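Local coordinates for protein COG0546: Predicted phosphatases (Streptococcus pneumoniae, PDB 2AH5) that is of unknown function but belongs to the haloacid dehalogenase-like hydrolases and is probably a phosphatase, at residues 10-13 with 17-20; 22-27 with 80-85; 49-54 with 66-71; 74-79 with 110-115; 115-118 with 122-125. All coordinates share one frame; numbering follows the deposited sequence.

Interaction 1: 10-13 with 17-20; sequences DLDG and DSSI
S18 and D12 meet through a single short hydrogen bond: S18 OG gives its proton to D12 OD1 at 2.7 Å, taking the anti lone pair, the one turned away from OD2. The hydroxyl is aimed by the torsion of S18, which sets OG between the backbone N and the carbonyl carbon (chi1 42°), while the D12 carboxylate comes to it with CG beside the backbone N (chi1 -59°). D12 OD1 is gripped twice, since K108 forms a salt bridge to it, and Y75 borders both side chains.

One step further out, D17 shapes the turn that presents S18. Its OD1 takes the backbone N-H of S19 at 3.1 Å, with an N-H...O angle of 158°, which makes an Asx turn, and it also accepts the proton of S19 OG at 2.7 Å on its syn side. S18 itself sits at the N-cap position of helix 19-33, but its hydroxyl is turned to D12 and makes no capping bond. In 10-13, L11 N donates to D10 OD1 at 2.9 Å from the anti side, tilted from the carboxylate plane, which helps fix that carboxylate; D162 and D166 bring further carboxylates close to D10 OD2. D10 and D12 fit the DxDx(T/V) signature that follows the first strand of haloacid dehalogenase-like enzymes, in which the first aspartate is usually the nucleophile and the second the general acid/base, roles probably held here too.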
# COMPACT_ATOMS: atom_id res chain seq x y z
N ASP A 10 -0.87 -1.35 -4.88
CA ASP A 10 -0.83 -1.02 -3.43
C ASP A 10 -1.56 0.35 -3.30
O ASP A 10 -1.72 1.06 -4.28
CB ASP A 10 0.63 -0.91 -2.91
CG ASP A 10 0.72 -1.10 -1.37
OD1 ASP A 10 -0.32 -1.16 -0.67
OD2 ASP A 10 1.86 -1.20 -0.85
N LEU A 11 -1.99 0.71 -2.10
CA LEU A 11 -2.80 1.92 -1.87
C LEU A 11 -1.91 2.99 -1.28
O LEU A 11 -1.46 3.86 -1.99
CB LEU A 11 -3.99 1.63 -0.93
CG LEU A 11 -4.99 2.77 -0.67
CD1 LEU A 11 -5.54 3.34 -1.98
CD2 LEU A 11 -6.14 2.25 0.21
N ASP A 12 -1.66 2.91 0.03
CA ASP A 12 -0.74 3.82 0.72
C ASP A 12 0.64 3.77 0.11
O ASP A 12 1.16 2.69 -0.15
CB ASP A 12 -0.60 3.44 2.19
CG ASP A 12 -1.90 3.45 2.90
OD1 ASP A 12 -2.30 4.54 3.32
OD2 ASP A 12 -2.54 2.38 3.00
N GLY A 13 1.24 4.92 -0.13
CA GLY A 13 2.61 4.98 -0.64
C GLY A 13 2.74 4.75 -2.12
O GLY A 13 3.82 4.88 -2.66
N ASP A 17 -0.73 9.42 -1.07
CA ASP A 17 0.18 9.98 -0.11
C ASP A 17 -0.54 10.16 1.23
O ASP A 17 -1.07 11.24 1.55
CB ASP A 17 0.79 11.32 -0.59
CG ASP A 17 1.85 11.84 0.36
OD1 ASP A 17 2.02 11.22 1.43
OD2 ASP A 17 2.51 12.84 0.04
N SER A 18 -0.51 9.09 2.01
CA SER A 18 -1.22 9.05 3.30
C SER A 18 -0.28 9.50 4.43
O SER A 18 -0.62 9.35 5.61
CB SER A 18 -1.72 7.64 3.55
OG SER A 18 -0.74 6.68 3.18
N SER A 19 0.92 9.99 4.08
CA SER A 19 2.00 10.20 5.09
C SER A 19 1.63 11.15 6.23
O SER A 19 1.98 10.86 7.37
CB SER A 19 3.33 10.65 4.47
OG SER A 19 3.19 11.91 3.82
N ILE A 20 0.96 12.26 5.95
CA ILE A 20 0.60 13.20 7.05
C ILE A 20 -0.27 12.50 8.12
O ILE A 20 0.02 12.59 9.31
CB ILE A 20 -0.03 14.53 6.56
CG1 ILE A 20 0.94 15.28 5.63
CG2 ILE A 20 -0.36 15.43 7.77
CD1 ILE A 20 0.32 16.36 4.82

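Interaction 2: 22-27 with 80-85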
# COMPACT_ATOMS: atom_id res chain seq x y z
N ILE A 22 -0.66 9.19 8.71
CA ILE A 22 0.06 8.09 9.36
C ILE A 22 1.02 8.68 10.40
O ILE A 22 1.02 8.26 11.56
CB ILE A 22 0.82 7.22 8.32
CG1 ILE A 22 -0.19 6.53 7.38
CG2 ILE A 22 1.69 6.15 9.01
CD1 ILE A 22 0.50 5.81 6.17
N HIS A 23 1.78 9.69 9.98
CA HIS A 23 2.70 10.38 10.88
C HIS A 23 1.95 10.89 12.10
O HIS A 23 2.39 10.68 13.23
CB HIS A 23 3.40 11.54 10.17
CG HIS A 23 4.46 12.21 10.99
ND1 HIS A 23 4.17 13.20 11.90
CD2 HIS A 23 5.80 12.03 11.03
CE1 HIS A 23 5.30 13.62 12.47
NE2 HIS A 23 6.30 12.93 11.94
N ASN A 24 0.84 11.59 11.88
CA ASN A 24 0.04 12.13 12.98
C ASN A 24 -0.53 11.06 13.92
O ASN A 24 -0.62 11.25 15.16
CB ASN A 24 -1.09 13.02 12.44
CG ASN A 24 -0.59 14.37 11.92
OD1 ASN A 24 0.57 14.74 12.10
ND2 ASN A 24 -1.49 15.11 11.26
N ALA A 25 -0.97 9.95 13.35
CA ALA A 25 -1.42 8.84 14.18
C ALA A 25 -0.27 8.33 15.07
O ALA A 25 -0.49 8.06 16.26
CB ALA A 25 -1.99 7.72 13.32
N PHE A 26 0.95 8.18 14.52
CA PHE A 26 2.08 7.76 15.37
C PHE A 26 2.38 8.75 16.49
O PHE A 26 2.53 8.37 17.66
CB PHE A 26 3.34 7.49 14.56
CG PHE A 26 3.35 6.14 13.94
CD1 PHE A 26 3.27 6.00 12.57
CD2 PHE A 26 3.41 4.99 14.75
CE1 PHE A 26 3.27 4.75 11.98
CE2 PHE A 26 3.42 3.70 14.16
CZ PHE A 26 3.33 3.60 12.78
N THR A 27 2.44 10.02 16.14
CA THR A 27 2.84 11.05 17.13
C THR A 27 1.74 11.25 18.18
O THR A 27 2.04 11.55 19.35
CB THR A 27 3.26 12.39 16.46
OG1 THR A 27 2.15 12.91 15.73
CG2 THR A 27 4.48 12.20 15.49
N ILE A 80 -7.02 9.19 8.48
CA ILE A 80 -7.45 8.68 7.18
C ILE A 80 -7.73 9.83 6.18
O ILE A 80 -7.55 9.64 4.97
CB ILE A 80 -8.70 7.76 7.34
CG1 ILE A 80 -8.93 6.95 6.05
CG2 ILE A 80 -9.92 8.59 7.82
CD1 ILE A 80 -9.98 5.83 6.16
N TYR A 81 -8.17 10.98 6.70
CA TYR A 81 -8.48 12.19 5.90
C TYR A 81 -7.27 13.07 5.65
O TYR A 81 -7.31 14.00 4.82
CB TYR A 81 -9.57 13.03 6.60
CG TYR A 81 -10.78 12.25 6.91
CD1 TYR A 81 -11.11 11.91 8.23
CD2 TYR A 81 -11.61 11.77 5.88
CE1 TYR A 81 -12.23 11.15 8.51
CE2 TYR A 81 -12.72 11.01 6.15
CZ TYR A 81 -13.03 10.70 7.46
OH TYR A 81 -14.14 9.96 7.69
N GLU A 82 -6.20 12.82 6.38
CA GLU A 82 -4.95 13.53 6.20
C GLU A 82 -4.11 12.76 5.18
O GLU A 82 -3.08 12.14 5.51
CB GLU A 82 -4.23 13.69 7.54
CG GLU A 82 -5.13 14.43 8.55
CD GLU A 82 -4.51 14.63 9.91
OE1 GLU A 82 -3.96 13.67 10.48
OE2 GLU A 82 -4.57 15.78 10.41
N ALA A 83 -4.59 12.84 3.94
CA ALA A 83 -4.09 12.04 2.83
C ALA A 83 -4.50 12.72 1.52
O ALA A 83 -5.48 13.47 1.49
CB ALA A 83 -4.66 10.64 2.90
N GLN A 84 -3.73 12.48 0.47
CA GLN A 84 -3.96 13.10 -0.82
C GLN A 84 -3.32 12.21 -1.89
O GLN A 84 -2.32 11.52 -1.63
CB GLN A 84 -3.36 14.51 -0.83
CG GLN A 84 -1.83 14.55 -0.78
CD GLN A 84 -1.28 15.95 -0.49
OE1 GLN A 84 -1.48 16.51 0.61
NE2 GLN A 84 -0.57 16.51 -1.46
N LEU A 85 -3.90 12.19 -3.09
CA LEU A 85 -3.27 11.43 -4.17
C LEU A 85 -1.89 11.98 -4.48
O LEU A 85 -1.66 13.19 -4.36
CB LEU A 85 -4.13 11.49 -5.44
CG LEU A 85 -5.53 10.91 -5.31
CD1 LEU A 85 -6.25 11.07 -6.65
CD2 LEU A 85 -5.52 9.45 -4.90
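N24 and E82 meet at the foot of a helical insert that follows the first core strand, an arrangement consistent with the cap domain of haloacid dehalogenase-like enzymes. N24 lies on helix 19-33, near the start of the insert; E82 lies in the return segment that runs into strand 84-85, which pairs antiparallel with strand 16-17.

The side-chain hydrogen bonding is compact. N24 ND2 donates to E82 OE1 at 3.0 Å with a nearly straight N-H...O angle of 160°, and the acceptor lies close to the amide plane. On the glutamate side, however, the donor stands 46° out of the carboxylate plane. The chains cross at about a right angle, and the amide and carboxylate planes are turned 60° apart. N24 reaches over with CG anti to the carbonyl carbon, and E82 answers with a chain extended beyond CG. The stronger partner of E82 is Y74, whose hydroxyl hydrogen-bonds to OE1 and also makes a weak bond with N24 ND2, drawing helix 64-79 into the same small polar cluster.

Among backbone bonds, E82 is linked to G21, three residues before N24, and it forms the centre of an inverse gamma turn closed by a weak bond from A83 N to Y81 O. Beyond these bonds the touch is slight: N24 CB packs 3.5 Å from E82 OE1.

Interaction 3: 49-54 with 66-71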
# COMPACT_ATOMS: atom_id res chain seq x y z
N PRO A 49 5.56 -1.51 7.02
CA PRO A 49 5.58 -2.65 7.93
C PRO A 49 4.30 -2.75 8.77
O PRO A 49 3.58 -1.74 8.90
CB PRO A 49 6.81 -2.37 8.83
CG PRO A 49 7.59 -1.36 8.10
CD PRO A 49 6.62 -0.54 7.34
N PRO A 50 4.01 -3.95 9.33
CA PRO A 50 2.88 -4.05 10.25
C PRO A 50 3.04 -3.07 11.43
O PRO A 50 4.15 -2.83 11.91
CB PRO A 50 2.93 -5.50 10.75
CG PRO A 50 3.69 -6.24 9.71
CD PRO A 50 4.69 -5.26 9.17
N LEU A 51 1.92 -2.51 11.87
CA LEU A 51 1.88 -1.57 12.99
C LEU A 51 2.57 -2.12 14.26
O LEU A 51 3.40 -1.43 14.89
CB LEU A 51 0.42 -1.22 13.27
CG LEU A 51 0.10 0.13 13.89
CD1 LEU A 51 0.70 1.31 13.09
CD2 LEU A 51 -1.42 0.26 14.02
N GLU A 52 2.23 -3.36 14.61
CA GLU A 52 2.79 -4.01 15.79
C GLU A 52 4.31 -4.10 15.71
O GLU A 52 5.00 -3.85 16.70
CB GLU A 52 2.16 -5.39 16.02
CG GLU A 52 0.66 -5.33 16.37
CD GLU A 52 -0.28 -5.48 15.17
OE1 GLU A 52 0.09 -5.14 14.00
OE2 GLU A 52 -1.42 -5.95 15.41
N SER A 53 4.83 -4.38 14.51
CA SER A 53 6.27 -4.45 14.30
C SER A 53 6.97 -3.11 14.51
O SER A 53 8.03 -3.04 15.15
CB SER A 53 6.57 -4.99 12.90
OG SER A 53 7.96 -5.30 12.81
N SER A 54 6.39 -2.04 13.96
CA SER A 54 6.91 -0.70 14.17
C SER A 54 6.94 -0.30 15.63
O SER A 54 7.97 0.16 16.12
CB SER A 54 6.13 0.33 13.35
OG SER A 54 6.37 0.10 11.97
N GLU A 66 -1.90 -1.64 23.47
CA GLU A 66 -2.45 -0.30 23.81
C GLU A 66 -2.08 0.72 22.73
O GLU A 66 -2.92 1.52 22.30
CB GLU A 66 -1.91 0.16 25.16
CG GLU A 66 -2.37 1.56 25.60
CD GLU A 66 -1.65 2.06 26.85
OE1 GLU A 66 -0.74 1.37 27.35
OE2 GLU A 66 -1.97 3.16 27.34
N ALA A 67 -0.81 0.72 22.34
CA ALA A 67 -0.33 1.60 21.26
C ALA A 67 -1.13 1.42 19.97
O ALA A 67 -1.57 2.39 19.38
CB ALA A 67 1.16 1.40 21.00
N VAL A 68 -1.33 0.16 19.53
CA VAL A 68 -2.12 -0.11 18.33
C VAL A 68 -3.55 0.40 18.45
O VAL A 68 -4.08 1.02 17.52
CB VAL A 68 -2.09 -1.63 17.97
CG1 VAL A 68 -3.06 -1.96 16.82
CG2 VAL A 68 -0.68 -2.02 17.60
N GLN A 69 -4.17 0.17 19.60
CA GLN A 69 -5.50 0.70 19.84
C GLN A 69 -5.57 2.21 19.72
O GLN A 69 -6.46 2.73 19.04
CB GLN A 69 -6.04 0.24 21.20
CG GLN A 69 -7.44 0.77 21.51
CD GLN A 69 -7.93 0.34 22.90
OE1 GLN A 69 -7.81 -0.83 23.24
NE2 GLN A 69 -8.47 1.27 23.68
N ILE A 70 -4.64 2.91 20.36
CA ILE A 70 -4.64 4.38 20.36
C ILE A 70 -4.40 4.89 18.92
O ILE A 70 -5.11 5.76 18.43
CB ILE A 70 -3.60 4.94 21.38
CG1 ILE A 70 -4.02 4.65 22.83
CG2 ILE A 70 -3.41 6.46 21.19
CD1 ILE A 70 -2.86 4.77 23.84
N TYR A 71 -3.40 4.33 18.25
CA TYR A 71 -3.12 4.68 16.86
C TYR A 71 -4.38 4.62 15.99
O TYR A 71 -4.68 5.55 15.23
CB TYR A 71 -2.05 3.73 16.30
CG TYR A 71 -1.71 4.00 14.84
CD1 TYR A 71 -0.57 4.69 14.48
CD2 TYR A 71 -2.55 3.53 13.83
CE1 TYR A 71 -0.26 4.92 13.13
CE2 TYR A 71 -2.26 3.76 12.50
CZ TYR A 71 -1.13 4.45 12.15
OH TYR A 71 -0.86 4.66 10.80
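L51 lays its CD1 methyl over the middle of the Y71 ring, 3.6 Å from the centroid and only 7° off the ring normal, a textbook CH-pi contact. The second methyl bridges two neighbours on helix 64-79: L51 CD2 lies 3.5 Å from Y71 CD2 at the rim of the same ring and 3.9 Å from V68 CG1. Both reaches follow from the leucine torsion, which puts CG on the far side from the backbone N (chi1 -152°), so that the fork opens toward the facing helix. V68 and Y71 sit one turn apart there and form the two walls against which L51 rests.

At the more open side, E52 folds its chain at chi2 and touches with its aliphatic part: E52 CG meets V68 CG2 at 3.8 Å. F26 of helix 19-33 packs edge-to-face on Y71 and also touches L51, and F55 lines V68 and Y71, so the contact continues into an aromatic cluster within the helical insert.

No hydrogen bond passes between 49-54 and 66-71. Their grip is one of dispersion and CH-pi attraction, with the glutamate adding hydrocarbon rather than charge to the interface.

Interaction 4: 74-79 with 110-115; sequences YYKAKG and TSTAQD
K76 bends twice on its way to T112, at chi2 (-67°) and at chi3 (-109°), and thereby carries its amino group from helix 64-79 to helix 110-119. On the other helix, T112 turns OG1 anti to the carbonyl carbon, leaving CG2 opposite the backbone N. The result is a hydrogen bond donated by K76 NZ to T112 OG1 at 3.0 Å, with the two side chains crossing at a slant.

S111 OG stands 4.2 Å from K76 NZ. D115, one turn after S111, adds an opposite charge nearby: its OD2 is 4.6 Å from K76 NZ, too long for a salt bridge.

Y75 makes the apolar part of the contact. T112 CG2 approaches the edge of its ring, 4.4 Å from Y75 CE2, while the carbonyl carbon of G79 lies over one face. The phenol oxygen has its main partner in K108. The helix around Y75 widens at its C-terminal end into a pi-type turn, in which Y74 O accepts both K78 N and G79 N.

The segment axes run nearly parallel, 8° apart, but approach only to 12.0 Å, so long side chains rather than backbones make the contact. One helix belongs to the inserted helical unit and the other to the Rossmann-like core. Between these segments one lysine-to-hydroxyl hydrogen bond and a slight methyl-to-ring touch do the joining, and D115 may add a weak longer-range attraction to the lysine.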
# COMPACT_ATOMS: atom_id res chain seq x y z
N TYR A 74 -6.85 7.51 16.49
CA TYR A 74 -6.58 8.72 15.74
C TYR A 74 -6.86 8.45 14.25
O TYR A 74 -7.51 9.26 13.57
CB TYR A 74 -5.14 9.21 15.96
CG TYR A 74 -4.85 10.49 15.22
CD1 TYR A 74 -4.94 11.74 15.86
CD2 TYR A 74 -4.52 10.47 13.87
CE1 TYR A 74 -4.68 12.93 15.16
CE2 TYR A 74 -4.27 11.65 13.17
CZ TYR A 74 -4.34 12.88 13.82
OH TYR A 74 -4.10 14.04 13.11
N TYR A 75 -6.39 7.31 13.74
CA TYR A 75 -6.39 7.10 12.29
C TYR A 75 -7.79 7.04 11.67
O TYR A 75 -8.06 7.68 10.64
CB TYR A 75 -5.56 5.87 11.89
CG TYR A 75 -5.21 5.95 10.43
CD1 TYR A 75 -4.19 6.78 9.99
CD2 TYR A 75 -5.96 5.26 9.48
CE1 TYR A 75 -3.89 6.92 8.64
CE2 TYR A 75 -5.68 5.40 8.11
CZ TYR A 75 -4.63 6.23 7.71
OH TYR A 75 -4.32 6.36 6.38
N LYS A 76 -8.68 6.28 12.30
CA LYS A 76 -10.06 6.13 11.80
C LYS A 76 -10.84 7.44 11.76
O LYS A 76 -11.56 7.73 10.79
CB LYS A 76 -10.81 5.06 12.62
CG LYS A 76 -10.31 3.63 12.37
CD LYS A 76 -10.62 3.15 10.92
CE LYS A 76 -11.72 2.09 10.88
NZ LYS A 76 -12.05 1.71 9.47
N ALA A 77 -10.68 8.25 12.80
CA ALA A 77 -11.42 9.50 12.94
C ALA A 77 -10.77 10.70 12.25
O ALA A 77 -11.47 11.63 11.87
CB ALA A 77 -11.65 9.82 14.44
N LYS A 78 -9.44 10.66 12.10
CA LYS A 78 -8.69 11.85 11.68
C LYS A 78 -7.63 11.55 10.63
O LYS A 78 -7.56 12.23 9.60
CB LYS A 78 -8.03 12.55 12.88
CG LYS A 78 -8.96 13.47 13.68
CD LYS A 78 -8.25 14.25 14.84
CE LYS A 78 -7.10 15.15 14.36
NZ LYS A 78 -7.56 16.29 13.51
N GLY A 79 -6.79 10.54 10.90
CA GLY A 79 -5.59 10.28 10.07
C GLY A 79 -5.93 9.93 8.63
O GLY A 79 -5.21 10.30 7.70
N THR A 110 -9.82 -4.03 4.51
CA THR A 110 -10.66 -3.80 3.34
C THR A 110 -11.54 -2.54 3.49
O THR A 110 -11.58 -1.70 2.60
CB THR A 110 -11.53 -5.01 3.05
OG1 THR A 110 -10.69 -6.14 2.75
CG2 THR A 110 -12.45 -4.72 1.86
N SER A 111 -12.25 -2.42 4.60
CA SER A 111 -13.20 -1.32 4.75
C SER A 111 -12.51 0.05 4.78
O SER A 111 -13.02 1.00 4.18
CB SER A 111 -14.07 -1.52 5.98
OG SER A 111 -13.27 -1.56 7.14
N THR A 112 -11.36 0.12 5.45
CA THR A 112 -10.54 1.34 5.46
C THR A 112 -10.06 1.71 4.04
O THR A 112 -10.15 2.87 3.62
CB THR A 112 -9.32 1.22 6.44
OG1 THR A 112 -9.77 0.82 7.75
CG2 THR A 112 -8.62 2.55 6.60
N ALA A 113 -9.59 0.71 3.28
CA ALA A 113 -9.15 0.92 1.90
C ALA A 113 -10.30 1.40 1.01
O ALA A 113 -10.14 2.34 0.19
CB ALA A 113 -8.53 -0.37 1.34
N GLN A 114 -11.47 0.79 1.18
CA GLN A 114 -12.64 1.21 0.45
C GLN A 114 -13.01 2.64 0.79
O GLN A 114 -13.24 3.42 -0.13
CB GLN A 114 -13.81 0.24 0.63
CG GLN A 114 -13.46 -1.11 0.03
CD GLN A 114 -14.52 -1.73 -0.84
OE1 GLN A 114 -14.48 -2.94 -1.11
NE2 GLN A 114 -15.46 -0.92 -1.30
N ASP A 115 -13.00 2.99 2.07
CA ASP A 115 -13.30 4.34 2.53
C ASP A 115 -12.33 5.36 1.94
O ASP A 115 -12.75 6.41 1.41
CB ASP A 115 -13.26 4.44 4.06
CG ASP A 115 -14.46 3.78 4.73
OD1 ASP A 115 -15.49 3.50 4.05
OD2 ASP A 115 -14.36 3.55 5.96

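Interaction 5: 115-118 with 122-125; sequences DMAK and IHHF
A117, in the last turns of helix 110-119, ties the end of that helix to I122 and H123 in the turn leading toward strand 128-132. A117 O is the anchor. It accepts the N-H of I122, five residues on, at 3.0 Å and with an angle of 158° at the hydrogen. The next amide, H123 N, also leans on this oxygen, but its bond is weak: 3.2 Å and an angle of only 131°. A117 O thus takes two successive N-H groups, the second weakly, and keeps the chain after the helix close to its last turn.

Side chains fill in around this fork. I122 holds CG1 between its backbone N and carbonyl carbon (chi1 63°), which sets it beside the helix, 3.7 Å from A117 O and 4.0 Å from A117 CB. The turn belongs to the beta-alpha-beta crossover of the Rossmann-like core, in which helix 110-119 joins the parallel neighbours 102-106 and 128-132; I129 of the latter strand touches both A117 and H123.

H123 packs against the backbone of A117 and K118. Its CB is 3.7 Å from K118 N, which sits at the edge of the imidazole near its plane, whereas A117 CB comes 3.8 Å from H123 CA. CG of H123 stands anti to the backbone N and directs the ring back along the helix, where Q114 touches it. Beyond, the chain forms a short 3-10 segment in which F125 N bonds to I122 O at 3.1 Å, and I122 and F125 pack on helix 89-97.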
# COMPACT_ATOMS: atom_id res chain seq x y z
N ASP A 115 -13.00 2.99 2.07
CA ASP A 115 -13.30 4.34 2.53
C ASP A 115 -12.33 5.36 1.94
O ASP A 115 -12.75 6.41 1.41
CB ASP A 115 -13.26 4.44 4.06
CG ASP A 115 -14.46 3.78 4.73
OD1 ASP A 115 -15.49 3.50 4.05
OD2 ASP A 115 -14.36 3.55 5.96
N MSE A 116 -11.03 5.07 2.04
CA MSE A 116 -10.00 5.96 1.49
C MSE A 116 -10.15 6.15 -0.03
O MSE A 116 -10.17 7.28 -0.53
CB MSE A 116 -8.60 5.43 1.83
CG MSE A 116 -7.44 6.20 1.17
SE MSE A 116 -5.70 5.62 1.90
CE MSE A 116 -6.34 5.49 3.82
N ALA A 117 -10.29 5.05 -0.77
CA ALA A 117 -10.48 5.19 -2.22
C ALA A 117 -11.70 6.05 -2.55
O ALA A 117 -11.62 6.89 -3.44
CB ALA A 117 -10.55 3.83 -2.91
N LYS A 118 -12.83 5.84 -1.86
CA LYS A 118 -14.01 6.69 -2.10
C LYS A 118 -13.76 8.17 -1.73
O LYS A 118 -14.11 9.08 -2.50
CB LYS A 118 -15.25 6.14 -1.38
CG LYS A 118 -16.56 6.58 -2.00
CD LYS A 118 -17.64 5.48 -1.91
CE LYS A 118 -18.50 5.45 -3.20
NZ LYS A 118 -19.36 4.22 -3.38
N ILE A 122 -11.16 7.89 -6.18
CA ILE A 122 -10.51 6.91 -7.08
C ILE A 122 -11.17 5.53 -7.05
O ILE A 122 -10.83 4.66 -7.86
CB ILE A 122 -8.97 6.81 -6.85
CG1 ILE A 122 -8.61 6.30 -5.44
CG2 ILE A 122 -8.28 8.17 -7.20
CD1 ILE A 122 -7.16 5.78 -5.33
N HIS A 123 -12.14 5.35 -6.16
CA HIS A 123 -12.82 4.05 -5.98
C HIS A 123 -13.35 3.57 -7.34
O HIS A 123 -13.28 2.38 -7.70
CB HIS A 123 -13.97 4.20 -4.95
CG HIS A 123 -14.67 2.91 -4.61
ND1 HIS A 123 -15.45 2.22 -5.51
CD2 HIS A 123 -14.70 2.19 -3.45
CE1 HIS A 123 -15.93 1.13 -4.93
NE2 HIS A 123 -15.48 1.08 -3.69
N HIS A 124 -13.86 4.51 -8.13
CA HIS A 124 -14.53 4.14 -9.36
C HIS A 124 -13.64 3.56 -10.48
O HIS A 124 -14.15 2.98 -11.47
CB HIS A 124 -15.37 5.31 -9.86
CG HIS A 124 -14.56 6.43 -10.44
ND1 HIS A 124 -13.99 7.41 -9.66
CD2 HIS A 124 -14.25 6.75 -11.72
CE1 HIS A 124 -13.35 8.27 -10.42
NE2 HIS A 124 -13.48 7.89 -11.68
N PHE A 125 -12.32 3.70 -10.35
CA PHE A 125 -11.39 3.16 -11.34
C PHE A 125 -11.14 1.66 -11.17
O PHE A 125 -10.48 1.05 -12.00
CB PHE A 125 -10.04 3.86 -11.25
CG PHE A 125 -10.06 5.28 -11.72
CD1 PHE A 125 -10.23 5.58 -13.07
CD2 PHE A 125 -9.94 6.31 -10.81
CE1 PHE A 125 -10.23 6.90 -13.51
CE2 PHE A 125 -9.96 7.62 -11.23
CZ PHE A 125 -10.09 7.93 -12.57

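Overall arrangement
Interactions 1, 2 and 4 gather where the helical insert meets the core. Interaction 1 holds the probable catalytic loop, and D17 N probably bonds to Q84 O at 2.7 Å, joining it to interaction 2. Interactions 2 and 4 are linked through the backbone, with I80 N 2.8 Å from Y75 O. Interaction 3 lies further out in the insert, its centre about 17 Å from that of interaction 1, and reaches interaction 2 where I22 CG2 lies 3.5 Å from Y71 OH. Interaction 5 shares D115 with interaction 4; its selenomethionine M116 lies 3.8 Å, SE to OD1, from D12. Interactions 3 and 5 are farthest apart, about 25 Å between centres.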